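Side-chain contacts in 3-alpha-hydroxysteroid dehydrogenase (Pseudomonas sp., PDB 2DKN), which catalyses the NAD-dependent oxidoreduction of the 3-alpha-hydroxyl group of steroids, using a Rossmann-type fold to hold the coenzyme: residues V72-A77 against G147-A152; N86-S91 against G134-A139. One frame throughout, in Å; residues are numbered along the deposited sequence.

Contact 1: V72-A77 against G147-A152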
ATOM      1  N   VAL A  72      16.284  10.870  -7.684  1.00  7.67           N
ATOM      2  CA  VAL A  72      17.591  11.026  -7.107  1.00  7.99           C
ATOM      3  C   VAL A  72      17.426  11.146  -5.603  1.00 10.89           C
ATOM      4  O   VAL A  72      16.353  11.541  -5.099  1.00  9.45           O
ATOM      5  CB  VAL A  72      18.343  12.260  -7.688  1.00  8.34           C
ATOM      6  CG1 VAL A  72      18.694  12.022  -9.164  1.00  9.85           C
ATOM      7  CG2 VAL A  72      17.522  13.547  -7.497  1.00  9.06           C
ATOM      8  N   GLY A  73      18.483  10.781  -4.875  1.00 11.78           N
ATOM      9  CA  GLY A  73      18.424  10.817  -3.418  1.00 11.27           C
ATOM     10  C   GLY A  73      19.320  11.881  -2.829  1.00 10.65           C
ATOM     11  O   GLY A  73      19.694  12.850  -3.499  1.00 11.41           O
ATOM     12  N   VAL A  74      19.650  11.715  -1.556  1.00 10.21           N
ATOM     13  CA  VAL A  74      20.366  12.759  -0.843  1.00 10.66           C
ATOM     14  C   VAL A  74      21.777  13.075  -1.357  1.00 10.39           C
ATOM     15  O   VAL A  74      22.327  14.109  -0.979  1.00 11.73           O
ATOM     16  CB  VAL A  74      20.429  12.469   0.676  1.00 10.55           C
ATOM     17  CG1 VAL A  74      19.018  12.408   1.244  1.00 11.62           C
ATOM     18  CG2 VAL A  74      21.194  11.177   0.941  1.00 11.29           C
ATOM     19  N   THR A  75      22.362  12.206  -2.183  1.00 10.17           N
ATOM     20  CA  THR A  75      23.664  12.502  -2.799  1.00 11.01           C
ATOM     21  C   THR A  75      23.571  13.219  -4.159  1.00 11.54           C
ATOM     22  O   THR A  75      24.578  13.357  -4.860  1.00 12.24           O
ATOM     23  CB  THR A  75      24.577  11.246  -2.902  1.00 12.03           C
ATOM     24  OG1 THR A  75      23.950  10.249  -3.723  1.00 13.82           O
ATOM     25  CG2 THR A  75      24.848  10.650  -1.512  1.00 11.47           C
ATOM     26  N   ALA A  76      22.374  13.677  -4.537  1.00 11.08           N
ATOM     27  CA  ALA A  76      22.210  14.479  -5.751  1.00 10.61           C
ATOM     28  C   ALA A  76      23.034  15.759  -5.668  1.00 10.21           C
ATOM     29  O   ALA A  76      23.378  16.218  -4.565  1.00  9.17           O
ATOM     30  CB  ALA A  76      20.703  14.827  -5.969  1.00 10.63           C
ATOM     31  N   ALA A  77      23.273  16.361  -6.836  1.00  9.87           N
ATOM     32  CA  ALA A  77      24.092  17.566  -6.992  1.00 10.64           C
ATOM     33  C   ALA A  77      23.684  18.693  -6.049  1.00 11.74           C
ATOM     34  O   ALA A  77      24.527  19.334  -5.394  1.00 12.11           O
ATOM     35  CB  ALA A  77      24.027  18.051  -8.452  1.00  9.55           C
ATOM     36  N   GLY A 147      18.224  24.523   1.945  1.00 19.56           N
ATOM     37  CA  GLY A 147      19.613  24.123   2.188  1.00 20.50           C
ATOM     38  C   GLY A 147      20.123  22.696   2.351  1.00 20.49           C
ATOM     39  O   GLY A 147      21.335  22.473   2.478  1.00 19.83           O
ATOM     40  N   GLN A 148      19.226  21.719   2.375  1.00 18.83           N
ATOM     41  CA  GLN A 148      19.668  20.355   2.633  1.00 17.83           C
ATOM     42  C   GLN A 148      18.962  19.370   1.732  1.00 15.45           C
ATOM     43  O   GLN A 148      17.740  19.366   1.666  1.00 13.33           O
ATOM     44  CB  GLN A 148      19.427  19.988   4.087  1.00 20.48           C
ATOM     45  CG  GLN A 148      20.276  20.803   5.055  1.00 23.21           C
ATOM     46  CD  GLN A 148      20.019  20.424   6.482  1.00 25.75           C
ATOM     47  OE1 GLN A 148      19.530  21.230   7.279  1.00 27.37           O
ATOM     48  NE2 GLN A 148      20.323  19.177   6.818  1.00 26.35           N
ATOM     49  N   THR A 149      19.726  18.520   1.060  1.00 14.31           N
ATOM     50  CA  THR A 149      19.115  17.617   0.090  1.00 12.93           C
ATOM     51  C   THR A 149      18.072  16.687   0.711  1.00 12.62           C
ATOM     52  O   THR A 149      17.098  16.330   0.041  1.00 11.07           O
ATOM     53  CB  THR A 149      20.154  16.776  -0.659  1.00 12.87           C
ATOM     54  OG1 THR A 149      20.966  16.099   0.298  1.00 13.44           O
ATOM     55  CG2 THR A 149      21.032  17.660  -1.554  1.00 14.11           C
ATOM     56  N   HIS A 150      18.259  16.285   1.975  1.00 11.61           N
ATOM     57  CA  HIS A 150      17.273  15.394   2.586  1.00 10.69           C
ATOM     58  C   HIS A 150      15.894  16.038   2.718  1.00  9.57           C
ATOM     59  O   HIS A 150      14.886  15.338   2.711  1.00  8.20           O
ATOM     60  CB  HIS A 150      17.758  14.788   3.916  1.00 12.18           C
ATOM     61  CG  HIS A 150      17.511  15.642   5.123  1.00 14.19           C
ATOM     62  ND1 HIS A 150      18.413  16.589   5.564  1.00 15.35           N
ATOM     63  CD2 HIS A 150      16.495  15.643   6.026  1.00 14.77           C
ATOM     64  CE1 HIS A 150      17.944  17.167   6.659  1.00 15.16           C
ATOM     65  NE2 HIS A 150      16.781  16.613   6.960  1.00 16.54           N
ATOM     66  N   LEU A 151      15.865  17.359   2.875  1.00  9.06           N
ATOM     67  CA  LEU A 151      14.613  18.094   2.990  1.00  9.82           C
ATOM     68  C   LEU A 151      13.992  18.216   1.623  1.00  8.58           C
ATOM     69  O   LEU A 151      12.777  18.119   1.490  1.00  8.80           O
ATOM     70  CB  LEU A 151      14.813  19.481   3.584  1.00 11.72           C
ATOM     71  CG  LEU A 151      15.245  19.388   5.054  1.00 13.54           C
ATOM     72  CD1 LEU A 151      15.680  20.751   5.602  1.00 15.32           C
ATOM     73  CD2 LEU A 151      14.147  18.792   5.883  1.00 13.29           C
ATOM     74  N   ALA A 152      14.821  18.419   0.601  1.00  8.14           N
ATOM     75  CA  ALA A 152      14.308  18.415  -0.768  1.00  8.15           C
ATOM     76  C   ALA A 152      13.802  17.026  -1.154  1.00  7.81           C
ATOM     77  O   ALA A 152      12.826  16.904  -1.902  1.00  8.31           O
ATOM     78  CB  ALA A 152      15.379  18.878  -1.759  1.00  7.76           C
TER

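Contact 2: N86-S91 against G134-A139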
ATOM      1  N   ASN A  86      12.484  14.632  -8.985  1.00  5.81           N
ATOM      2  CA  ASN A  86      11.549  13.828  -8.202  1.00  6.16           C
ATOM      3  C   ASN A  86      10.118  14.309  -8.282  1.00  6.86           C
ATOM      4  O   ASN A  86       9.179  13.505  -8.136  1.00  7.86           O
ATOM      5  CB  ASN A  86      11.957  13.753  -6.733  1.00  6.66           C
ATOM      6  CG  ASN A  86      13.236  12.958  -6.522  1.00  6.93           C
ATOM      7  OD1 ASN A  86      13.838  12.486  -7.480  1.00  7.90           O
ATOM      8  ND2 ASN A  86      13.647  12.799  -5.256  1.00  7.47           N
ATOM      9  N   TYR A  87       9.940  15.621  -8.440  1.00  5.60           N
ATOM     10  CA  TYR A  87       8.594  16.150  -8.605  1.00  6.57           C
ATOM     11  C   TYR A  87       8.254  16.401 -10.081  1.00  7.30           C
ATOM     12  O   TYR A  87       7.343  15.765 -10.629  1.00  8.64           O
ATOM     13  CB  TYR A  87       8.344  17.425  -7.788  1.00  6.82           C
ATOM     14  CG  TYR A  87       6.880  17.780  -7.803  1.00  7.04           C
ATOM     15  CD1 TYR A  87       5.992  17.219  -6.874  1.00  7.95           C
ATOM     16  CD2 TYR A  87       6.366  18.632  -8.771  1.00  7.85           C
ATOM     17  CE1 TYR A  87       4.634  17.526  -6.902  1.00  7.12           C
ATOM     18  CE2 TYR A  87       5.023  18.934  -8.806  1.00  7.97           C
ATOM     19  CZ  TYR A  87       4.162  18.384  -7.881  1.00  8.07           C
ATOM     20  OH  TYR A  87       2.814  18.705  -7.945  1.00  8.68           O
ATOM     21  N   PHE A  88       8.985  17.309 -10.714  1.00  6.58           N
ATOM     22  CA  PHE A  88       8.621  17.767 -12.051  1.00  8.38           C
ATOM     23  C   PHE A  88       8.919  16.755 -13.154  1.00  8.30           C
ATOM     24  O   PHE A  88       8.203  16.713 -14.163  1.00  8.15           O
ATOM     25  CB  PHE A  88       9.215  19.161 -12.331  1.00  8.12           C
ATOM     26  CG  PHE A  88       8.569  20.237 -11.514  1.00  8.27           C
ATOM     27  CD1 PHE A  88       7.328  20.746 -11.887  1.00  8.41           C
ATOM     28  CD2 PHE A  88       9.154  20.679 -10.333  1.00  7.25           C
ATOM     29  CE1 PHE A  88       6.707  21.703 -11.106  1.00  7.51           C
ATOM     30  CE2 PHE A  88       8.541  21.655  -9.557  1.00  7.29           C
ATOM     31  CZ  PHE A  88       7.326  22.158  -9.941  1.00  7.34           C
ATOM     32  N   GLY A  89       9.942  15.915 -12.974  1.00  7.90           N
ATOM     33  CA  GLY A  89      10.158  14.789 -13.912  1.00  7.88           C
ATOM     34  C   GLY A  89       9.011  13.762 -13.917  1.00  8.25           C
ATOM     35  O   GLY A  89       8.817  13.005 -14.876  1.00 10.30           O
ATOM     36  N   VAL A  90       8.290  13.696 -12.806  1.00  6.33           N
ATOM     37  CA  VAL A  90       7.108  12.861 -12.692  1.00  6.95           C
ATOM     38  C   VAL A  90       5.894  13.611 -13.243  1.00  7.85           C
ATOM     39  O   VAL A  90       5.182  13.128 -14.138  1.00  6.92           O
ATOM     40  CB  VAL A  90       6.832  12.475 -11.213  1.00  5.69           C
ATOM     41  CG1 VAL A  90       5.478  11.732 -11.094  1.00  6.42           C
ATOM     42  CG2 VAL A  90       8.007  11.649 -10.644  1.00  5.25           C
ATOM     43  N   SER A  91       5.658  14.807 -12.719  1.00  7.09           N
ATOM     44  CA  SER A  91       4.402  15.490 -13.052  1.00  7.92           C
ATOM     45  C   SER A  91       4.312  15.796 -14.540  1.00  6.97           C
ATOM     46  O   SER A  91       3.245  15.671 -15.134  1.00  6.90           O
ATOM     47  CB  SER A  91       4.222  16.753 -12.201  1.00  7.77           C
ATOM     48  OG  SER A  91       5.229  17.702 -12.478  1.00  8.38           O
ATOM     49  N   GLY A 134       2.842  23.991  -9.098  1.00 10.77           N
ATOM     50  CA  GLY A 134       3.455  23.781 -10.408  1.00 10.53           C
ATOM     51  C   GLY A 134       4.477  24.838 -10.786  1.00  9.20           C
ATOM     52  O   GLY A 134       4.894  24.893 -11.936  1.00 10.32           O
ATOM     53  N   ASP A 135       4.897  25.647  -9.806  1.00  9.54           N
ATOM     54  CA  ASP A 135       5.855  26.743 -10.046  1.00  9.70           C
ATOM     55  C   ASP A 135       7.264  26.226  -9.851  1.00  9.06           C
ATOM     56  O   ASP A 135       7.812  26.281  -8.735  1.00  8.25           O
ATOM     57  CB  ASP A 135       5.591  27.914  -9.089  1.00 10.40           C
ATOM     58  CG  ASP A 135       6.402  29.155  -9.447  1.00 12.79           C
ATOM     59  OD1 ASP A 135       7.405  29.033 -10.165  1.00 11.73           O
ATOM     60  OD2 ASP A 135       6.037  30.252  -8.995  1.00 13.68           O
ATOM     61  N   GLU A 136       7.839  25.692 -10.927  1.00  9.38           N
ATOM     62  CA  GLU A 136       9.109  24.993 -10.801  1.00  8.43           C
ATOM     63  C   GLU A 136      10.241  25.927 -10.386  1.00  8.90           C
ATOM     64  O   GLU A 136      11.071  25.572  -9.537  1.00  7.51           O
ATOM     65  CB  GLU A 136       9.482  24.251 -12.080  1.00  8.32           C
ATOM     66  CG  GLU A 136      10.825  23.521 -11.939  1.00  9.40           C
ATOM     67  CD  GLU A 136      11.127  22.583 -13.085  1.00 10.91           C
ATOM     68  OE1 GLU A 136      12.070  21.781 -12.956  1.00 11.18           O
ATOM     69  OE2 GLU A 136      10.398  22.631 -14.088  1.00 13.04           O
ATOM     70  N   ALA A 137      10.289  27.119 -10.970  1.00  9.27           N
ATOM     71  CA  ALA A 137      11.376  28.034 -10.615  1.00 10.44           C
ATOM     72  C   ALA A 137      11.319  28.372  -9.121  1.00 10.08           C
ATOM     73  O   ALA A 137      12.341  28.415  -8.444  1.00  9.41           O
ATOM     74  CB  ALA A 137      11.314  29.320 -11.483  1.00 12.32           C
ATOM     75  N   ARG A 138      10.113  28.612  -8.608  1.00  9.03           N
ATOM     76  CA  ARG A 138       9.944  28.940  -7.199  1.00 10.04           C
ATOM     77  C   ARG A 138      10.290  27.765  -6.296  1.00  8.91           C
ATOM     78  O   ARG A 138      10.906  27.945  -5.248  1.00  8.19           O
ATOM     79  CB  ARG A 138       8.500  29.431  -6.952  1.00 12.71           C
ATOM     80  CG  ARG A 138       8.185  29.913  -5.541  1.00 15.06           C
ATOM     81  CD  ARG A 138       9.201  30.920  -5.011  1.00 18.11           C
ATOM     82  NE  ARG A 138       8.830  31.409  -3.678  1.00 21.25           N
ATOM     83  CZ  ARG A 138       9.625  32.154  -2.906  1.00 22.36           C
ATOM     84  NH1 ARG A 138      10.834  32.483  -3.324  1.00 23.28           N
ATOM     85  NH2 ARG A 138       9.216  32.553  -1.708  1.00 24.05           N
ATOM     86  N   ALA A 139       9.873  26.561  -6.690  1.00  8.26           N
ATOM     87  CA  ALA A 139      10.150  25.363  -5.898  1.00  7.61           C
ATOM     88  C   ALA A 139      11.660  25.130  -5.805  1.00  7.31           C
ATOM     89  O   ALA A 139      12.184  24.815  -4.735  1.00  9.19           O
ATOM     90  CB  ALA A 139       9.446  24.141  -6.517  1.00  6.66           C
TER

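Contact 1: V72-A77 against G147-A152
The hydroxyl of T149 donates a hydrogen bond to the backbone carbonyl oxygen of V74, a small-scale example of how a helix start can grip a neighbouring turn. From T149 OG1 to V74 O the distance is 2.7 Å, and the hydroxyl arrives in the carbonyl plane, on a lone pair, with a C=O...donor angle of 122°. A chi1 of 54° places OG1 between the backbone N and carbonyl carbon of T149, on the side that faces the turn. V74 O belongs to a type I beta turn from G73 to A76, closed by the bond from A76 N to G73 O at 3.0 Å.

Van der Waals contacts lie around this bond. T149 CG2, the other branch, rests 3.8 Å from V74 O and 4.1 Å from A76 O. On the V74 side CG1 does the touching, 3.7 Å from H150 CA and 3.8 Å from H150 CB, so the histidine meets valine with the root of its side chain. Its imidazole leads away to Y200, whose OH is hydrogen-bonded to ND1; the two rings also meet at steeply inclined planes. Y200 packs on V74 and T149 as well.

The helix itself starts at Q148, the N-cap, whose O accepts from both L151 N and A152 N. Beside the coenzyme pocket, the contact thus joins the loop after strand 65-68, where V72 touches the bound NADH, to the start of the helix carrying the YxxxK sequence; both are elements of the Rossmann-type short-chain dehydrogenase fold.

Contact 2: N86-S91 against G134-A139
F88 lays its phenyl ring against the extended side chain of E136, and in this Rossmann-fold dehydrogenase the pair joins helix 79-102 to the first turn of helix 136-146. The interaction illustrates how an acidic residue can pack through its methylenes while its charge is used elsewhere. A CH-pi contact sits at the centre: E136 CB lies 3.7 Å from the centroid of the F88 ring, 11° off the ring normal. The two side chains slide past each other in opposite directions. E136 CA approaches the outer end of the ring, 3.5 Å from F88 CZ, CG lies over the same face, 3.7 Å from F88 CD2, and the carboxyl carbon CD reaches back to 3.8 Å from F88 CG.

With chi1 at 180°, E136 CG stands opposite the backbone N, and the extended chain runs across the face from CZ toward CG and brings the carboxylate out over the CG-CB bond at the root of the phenylalanine side chain. The carboxylate and ring planes are 11° apart and stacked. The salt bridge from E136 OE1 to R48 NH2 probably offsets the charge of the carboxylate and helps to fix its position.

The other face of F88 is covered by Y87, whose CD2 lies over the ring centre, so the phenyl is held between its sequence neighbour and the glutamate. A139 CB meets the edge near the ring plane, 4.0 Å from F88 CE2. Obliquely to the ring, G134 O comes within 3.8 Å of CE1 of F88; G134 ends the preceding helix in a Schellman motif. One residue on, D135 caps the new helix: R138 N lies 3.2 Å from D135 OD1 and meets it from above the carboxylate plane.

Overall arrangement
Contact 2 is nested along the chain inside the loop closed by contact 1: the order runs 72-77, 86-91, 134-139, 147-152. Their centres lie 15 Å apart, and their segments meet where N86 OD1 probably accepts a hydrogen bond from V72 N at 2.9 Å. Helix 79-102 follows the turn of contact 1 and bears F88 of contact 2, while the consecutive helices 136-146 and 149-166 supply the second partner of each contact. Together the contacts tie the loop after strand 65-68 and the helix 79-102 that follows it to the helices after strand 108-112, at two depths: one at the surface beside the coenzyme pocket, the other partly buried.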